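Local coordinates for Phikz039 (Pseudomonas phage phikz, PDB 3ZBP), which is PhuZ, a phage-encoded relative of tubulin with a tubulin-like two-domain fold, modelled here with bound GDP, at residues A[159-164]-A[217-222]; A[243-248]-A[274-279]. All coordinates share one frame; numbering follows the deposited sequence.

Contact 1. Residues A[159-164]-A[217-222]; sequences KVPMII and VPVQTV
V222 meets the 159-164 segment through both backbone and side chain, where the two parallel segments form a beta bridge. Its N donates to M162 O at 3.0 Å in a nearly straight bond, and its O accepts from I164 N at 2.8 Å in a more bent one, so the peptide groups of V222 close the bridge to I163 from both ends. V222 CG1 stands anti to the carbonyl carbon (chi1 -70°), leaving CG2 between that carbon and the backbone N, 3.9 Å from I163 CG1 on the face they share. T221 lies on the side of M162 and I164: its CG2, anti to the backbone N, packs against M162 O and 3.8 Å from I164 CG1, while OG1 bonds S155 OG. Before the bridge the segments touch without backbone bonds. V219 reaches across with both methyls, CG1 4.1 Å from P161 CD and CG2 3.6 Å from K159 O, its side chain about perpendicular to that of P161. P161 CB comes to 3.3 Å from Q220 O. Helix 138-158 covers the side of M162, I164 and T221 through F151 and its neighbours, whereas I163 and V222 both rest on I280 of strand 275-282.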
loop_
_atom_site.group_PDB
_atom_site.type_symbol
_atom_site.label_atom_id
_atom_site.label_comp_id
_atom_site.label_asym_id
_atom_site.label_seq_id
_atom_site.Cartn_x
_atom_site.Cartn_y
_atom_site.Cartn_z
ATOM N N LYS A 159 15.915 -0.428 6.924
ATOM C CA LYS A 159 16.582 0.864 7.068
ATOM C C LYS A 159 16.164 1.850 5.970
ATOM O O LYS A 159 16.942 2.733 5.588
ATOM C CB LYS A 159 18.103 0.680 7.095
ATOM C CG LYS A 159 18.582 -0.100 8.315
ATOM C CD LYS A 159 20.024 -0.534 8.164
ATOM C CE LYS A 159 20.842 -0.122 9.376
ATOM N NZ LYS A 159 20.136 -0.391 10.666
ATOM N N VAL A 160 14.933 1.686 5.484
ATOM C CA VAL A 160 14.316 2.589 4.508
ATOM C C VAL A 160 12.920 2.894 5.040
ATOM O O VAL A 160 12.244 1.985 5.530
ATOM C CB VAL A 160 14.201 1.908 3.122
ATOM C CG1 VAL A 160 13.509 2.824 2.109
ATOM C CG2 VAL A 160 15.595 1.474 2.606
ATOM N N PRO A 161 12.492 4.171 4.986
ATOM C CA PRO A 161 11.159 4.515 5.500
ATOM C C PRO A 161 10.053 3.712 4.800
ATOM O O PRO A 161 9.923 3.786 3.576
ATOM C CB PRO A 161 11.017 6.010 5.158
ATOM C CG PRO A 161 12.413 6.521 5.044
ATOM C CD PRO A 161 13.249 5.356 4.540
ATOM N N MET A 162 9.274 2.947 5.555
ATOM C CA MET A 162 8.130 2.268 4.954
ATOM C C MET A 162 6.980 3.249 4.759
ATOM O O MET A 162 6.517 3.888 5.710
ATOM C CB MET A 162 7.677 1.092 5.805
ATOM C CG MET A 162 6.578 0.287 5.160
ATOM S SD MET A 162 6.075 -1.050 6.253
ATOM C CE MET A 162 5.094 -2.029 5.128
ATOM N N ILE A 163 6.544 3.369 3.511
ATOM C CA ILE A 163 5.494 4.303 3.126
ATOM C C ILE A 163 4.133 3.616 3.123
ATOM O O ILE A 163 3.914 2.624 2.406
ATOM C CB ILE A 163 5.761 4.878 1.725
ATOM C CG1 ILE A 163 7.136 5.548 1.676
ATOM C CG2 ILE A 163 4.690 5.882 1.345
ATOM C CD1 ILE A 163 7.598 5.915 0.247
ATOM N N ILE A 164 3.205 4.170 3.896
ATOM C CA ILE A 164 1.920 3.535 4.089
ATOM C C ILE A 164 0.787 4.437 3.615
ATOM O O ILE A 164 0.593 5.531 4.153
ATOM C CB ILE A 164 1.693 3.235 5.578
ATOM C CG1 ILE A 164 2.847 2.412 6.155
ATOM C CG2 ILE A 164 0.330 2.570 5.784
ATOM C CD1 ILE A 164 2.974 1.007 5.568
ATOM N N VAL A 217 16.207 13.102 7.648
ATOM C CA VAL A 217 15.233 12.918 8.695
ATOM C C VAL A 217 15.548 11.478 9.112
ATOM O O VAL A 217 16.072 10.713 8.306
ATOM C CB VAL A 217 13.808 13.064 8.088
ATOM C CG1 VAL A 217 12.767 12.229 8.826
ATOM C CG2 VAL A 217 13.389 14.542 8.011
ATOM N N PRO A 218 15.293 11.104 10.373
ATOM C CA PRO A 218 15.605 9.697 10.656
ATOM C C PRO A 218 14.693 8.756 9.865
ATOM O O PRO A 218 13.613 9.168 9.433
ATOM C CB PRO A 218 15.327 9.575 12.156
ATOM C CG PRO A 218 14.352 10.694 12.456
ATOM C CD PRO A 218 14.779 11.813 11.558
ATOM N N VAL A 219 15.129 7.520 9.646
ATOM C CA VAL A 219 14.250 6.527 9.051
ATOM C C VAL A 219 13.090 6.303 10.016
ATOM O O VAL A 219 13.304 6.102 11.210
ATOM C CB VAL A 219 14.978 5.200 8.816
ATOM C CG1 VAL A 219 14.003 4.132 8.342
ATOM C CG2 VAL A 219 16.118 5.396 7.817
ATOM N N GLN A 220 11.867 6.349 9.500
ATOM C CA GLN A 220 10.668 6.161 10.319
ATOM C C GLN A 220 9.554 5.716 9.385
ATOM O O GLN A 220 9.631 5.954 8.167
ATOM C CB GLN A 220 10.284 7.485 10.983
ATOM C CG GLN A 220 10.027 8.594 9.955
ATOM C CD GLN A 220 9.811 9.970 10.576
ATOM O OE1 GLN A 220 10.721 10.791 10.612
ATOM N NE2 GLN A 220 8.598 10.231 11.043
ATOM N N THR A 221 8.526 5.068 9.929
ATOM C CA THR A 221 7.361 4.727 9.121
ATOM C C THR A 221 6.579 6.010 8.838
ATOM O O THR A 221 6.394 6.841 9.730
ATOM C CB THR A 221 6.466 3.672 9.807
ATOM O OG1 THR A 221 7.217 2.470 10.009
ATOM C CG2 THR A 221 5.264 3.328 8.933
ATOM N N VAL A 222 6.140 6.180 7.596
ATOM C CA VAL A 222 5.460 7.407 7.178
ATOM C C VAL A 222 4.141 7.096 6.469
ATOM O O VAL A 222 3.933 5.969 5.981
ATOM C CB VAL A 222 6.358 8.254 6.255
ATOM C CG1 VAL A 222 7.517 8.838 7.046
ATOM C CG2 VAL A 222 6.892 7.411 5.109
#

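Contact 2. Residues A[243-248]-A[274-279]; sequences ASLYTD and DQMHFV
Strands 243-246 and 275-279 run antiparallel, their axes 175° apart, with A243-F278 and L245-M276 as hydrogen-bonded pairs and S244-H277 and Y246-Q275 as non-hydrogen-bonded pairs. The polar side chains gather on the S244, Y246 and H277 face. S244 OG and H277 ND1 share a hydrogen bond of 2.6 Å in the ring plane; OG also bonds R261. On the other nitrogen, H277 NE2 donates to Q275 OE1 at 2.6 Å, also in plane, fixing the ring's rotation from two sides. H277 CG stands anti to its carbonyl carbon (chi1 -57°), and the ring turns an edge to the face of Y246 in an offset T-shaped pair, centroids 5.6 Å apart and planes at 78°. The opposite face is apolar: L245 and M276 lie side by side, L245 CD2 4.1 Å from M276 CE, and A243 CB is 4.4 Å from F278 CB. A243 O lies at the edge of the F278 ring, 3.5 Å from CD1. T247 N bonds D274 O at 3.1 Å, and a water bridges D248 N and D274 O. D248 then N-caps helix 249-252. This is an antiparallel strand pair of the C-terminal domain of the tubulin fold, backed on its apolar face by helix 175-192.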
loop_
_atom_site.group_PDB
_atom_site.type_symbol
_atom_site.label_atom_id
_atom_site.label_comp_id
_atom_site.label_asym_id
_atom_site.label_seq_id
_atom_site.Cartn_x
_atom_site.Cartn_y
_atom_site.Cartn_z
ATOM N N ALA A 243 5.242 15.130 -3.584
ATOM C CA ALA A 243 5.324 15.139 -5.044
ATOM C C ALA A 243 4.019 15.672 -5.611
ATOM O O ALA A 243 2.946 15.241 -5.194
ATOM C CB ALA A 243 5.600 13.741 -5.578
ATOM N N SER A 244 4.101 16.592 -6.571
ATOM C CA SER A 244 2.896 17.175 -7.157
ATOM C C SER A 244 2.932 17.231 -8.689
ATOM O O SER A 244 3.946 17.588 -9.293
ATOM C CB SER A 244 2.662 18.574 -6.583
ATOM O OG SER A 244 2.405 18.507 -5.191
ATOM N N LEU A 245 1.806 16.879 -9.295
ATOM C CA LEU A 245 1.656 16.821 -10.740
ATOM C C LEU A 245 0.592 17.850 -11.172
ATOM O O LEU A 245 -0.541 17.819 -10.685
ATOM C CB LEU A 245 1.218 15.400 -11.116
ATOM C CG LEU A 245 1.610 14.785 -12.451
ATOM C CD1 LEU A 245 3.100 14.981 -12.717
ATOM C CD2 LEU A 245 1.246 13.283 -12.472
ATOM N N TYR A 246 0.954 18.770 -12.066
ATOM C CA TYR A 246 0.043 19.846 -12.467
ATOM C C TYR A 246 -0.169 19.835 -13.983
ATOM O O TYR A 246 0.802 19.684 -14.738
ATOM C CB TYR A 246 0.630 21.216 -12.111
ATOM C CG TYR A 246 1.007 21.446 -10.658
ATOM C CD1 TYR A 246 2.217 20.993 -10.157
ATOM C CD2 TYR A 246 0.165 22.148 -9.803
ATOM C CE1 TYR A 246 2.582 21.223 -8.832
ATOM C CE2 TYR A 246 0.513 22.375 -8.471
ATOM C CZ TYR A 246 1.721 21.909 -7.995
ATOM O OH TYR A 246 2.076 22.126 -6.676
ATOM N N THR A 247 -1.416 20.032 -14.423
ATOM C CA THR A 247 -1.714 20.215 -15.854
ATOM C C THR A 247 -1.694 21.684 -16.262
ATOM O O THR A 247 -1.676 22.004 -17.456
ATOM C CB THR A 247 -3.068 19.582 -16.287
ATOM O OG1 THR A 247 -4.140 20.098 -15.479
ATOM C CG2 THR A 247 -3.018 18.066 -16.148
ATOM N N ASP A 248 -1.662 22.581 -15.283
ATOM C CA ASP A 248 -1.624 24.019 -15.594
ATOM C C ASP A 248 -0.568 24.769 -14.778
ATOM O O ASP A 248 -0.902 25.641 -13.965
ATOM C CB ASP A 248 -3.008 24.637 -15.363
ATOM C CG ASP A 248 -3.113 26.066 -15.873
ATOM O OD1 ASP A 248 -2.144 26.581 -16.483
ATOM O OD2 ASP A 248 -4.188 26.669 -15.662
ATOM N N ASP A 274 -6.864 18.419 -12.789
ATOM C CA ASP A 274 -6.216 19.705 -12.558
ATOM C C ASP A 274 -4.845 19.501 -11.909
ATOM O O ASP A 274 -3.817 19.867 -12.491
ATOM C CB ASP A 274 -7.107 20.580 -11.669
ATOM C CG ASP A 274 -6.480 21.930 -11.340
ATOM O OD1 ASP A 274 -5.411 22.255 -11.893
ATOM O OD2 ASP A 274 -7.057 22.669 -10.514
ATOM N N GLN A 275 -4.829 18.931 -10.703
ATOM C CA GLN A 275 -3.572 18.674 -10.013
ATOM C C GLN A 275 -3.692 17.496 -9.043
ATOM O O GLN A 275 -4.778 17.228 -8.518
ATOM C CB GLN A 275 -3.065 19.944 -9.311
ATOM C CG GLN A 275 -4.042 20.602 -8.359
ATOM C CD GLN A 275 -3.527 21.933 -7.804
ATOM O OE1 GLN A 275 -3.091 22.018 -6.651
ATOM N NE2 GLN A 275 -3.607 22.980 -8.614
ATOM N N MET A 276 -2.588 16.776 -8.840
ATOM C CA MET A 276 -2.550 15.666 -7.893
ATOM C C MET A 276 -1.372 15.825 -6.952
ATOM O O MET A 276 -0.254 16.103 -7.390
ATOM C CB MET A 276 -2.456 14.323 -8.620
ATOM C CG MET A 276 -3.765 13.873 -9.236
ATOM S SD MET A 276 -3.749 12.148 -9.778
ATOM C CE MET A 276 -2.297 12.105 -10.829
ATOM N N HIS A 277 -1.622 15.643 -5.660
ATOM C CA HIS A 277 -0.589 15.821 -4.651
ATOM C C HIS A 277 -0.381 14.551 -3.849
ATOM O O HIS A 277 -1.337 13.944 -3.361
ATOM C CB HIS A 277 -0.957 16.974 -3.723
ATOM C CG HIS A 277 -1.168 18.265 -4.447
ATOM N ND1 HIS A 277 -0.120 19.022 -4.926
ATOM C CD2 HIS A 277 -2.298 18.914 -4.803
ATOM C CE1 HIS A 277 -0.599 20.092 -5.536
ATOM N NE2 HIS A 277 -1.916 20.058 -5.469
ATOM N N PHE A 278 0.879 14.155 -3.720
ATOM C CA PHE A 278 1.210 12.933 -3.017
ATOM C C PHE A 278 2.084 13.318 -1.839
ATOM O O PHE A 278 3.288 13.554 -1.979
ATOM C CB PHE A 278 1.907 11.958 -3.958
ATOM C CG PHE A 278 1.102 11.632 -5.196
ATOM C CD1 PHE A 278 1.019 12.530 -6.248
ATOM C CD2 PHE A 278 0.433 10.427 -5.304
ATOM C CE1 PHE A 278 0.277 12.230 -7.400
ATOM C CE2 PHE A 278 -0.307 10.109 -6.447
ATOM C CZ PHE A 278 -0.382 11.015 -7.502
ATOM N N VAL A 279 1.452 13.409 -0.676
ATOM C CA VAL A 279 2.081 14.002 0.492
ATOM C C VAL A 279 2.467 12.922 1.485
ATOM O O VAL A 279 1.612 12.172 1.970
ATOM C CB VAL A 279 1.130 15.020 1.155
ATOM C CG1 VAL A 279 1.716 15.545 2.471
ATOM C CG2 VAL A 279 0.839 16.173 0.193
HETATM O O HOH W 1 -2.494 22.474 -12.521
#

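Both contacts belong to one mixed sheet, with centres 23 Å apart and nearest atoms about 7 Å apart, and they do not touch. Contact 1 joins strand 163-168 to strand 222-227, the parallel pair followed across the sheet by antiparallel strand 275-282; contact 2 joins strands 275-282 and 239-246 further across. Strand 275-282 links them: it takes part in contact 2, lies next to strand 222-227, and brings I280 against I163 and V222 of contact 1. H277 of strand 275-282 bonds C227 of strand 222-227 through the backbone. The M162 side chain lies about 14 Å from the bound GDP, too far for it to touch the nucleotide.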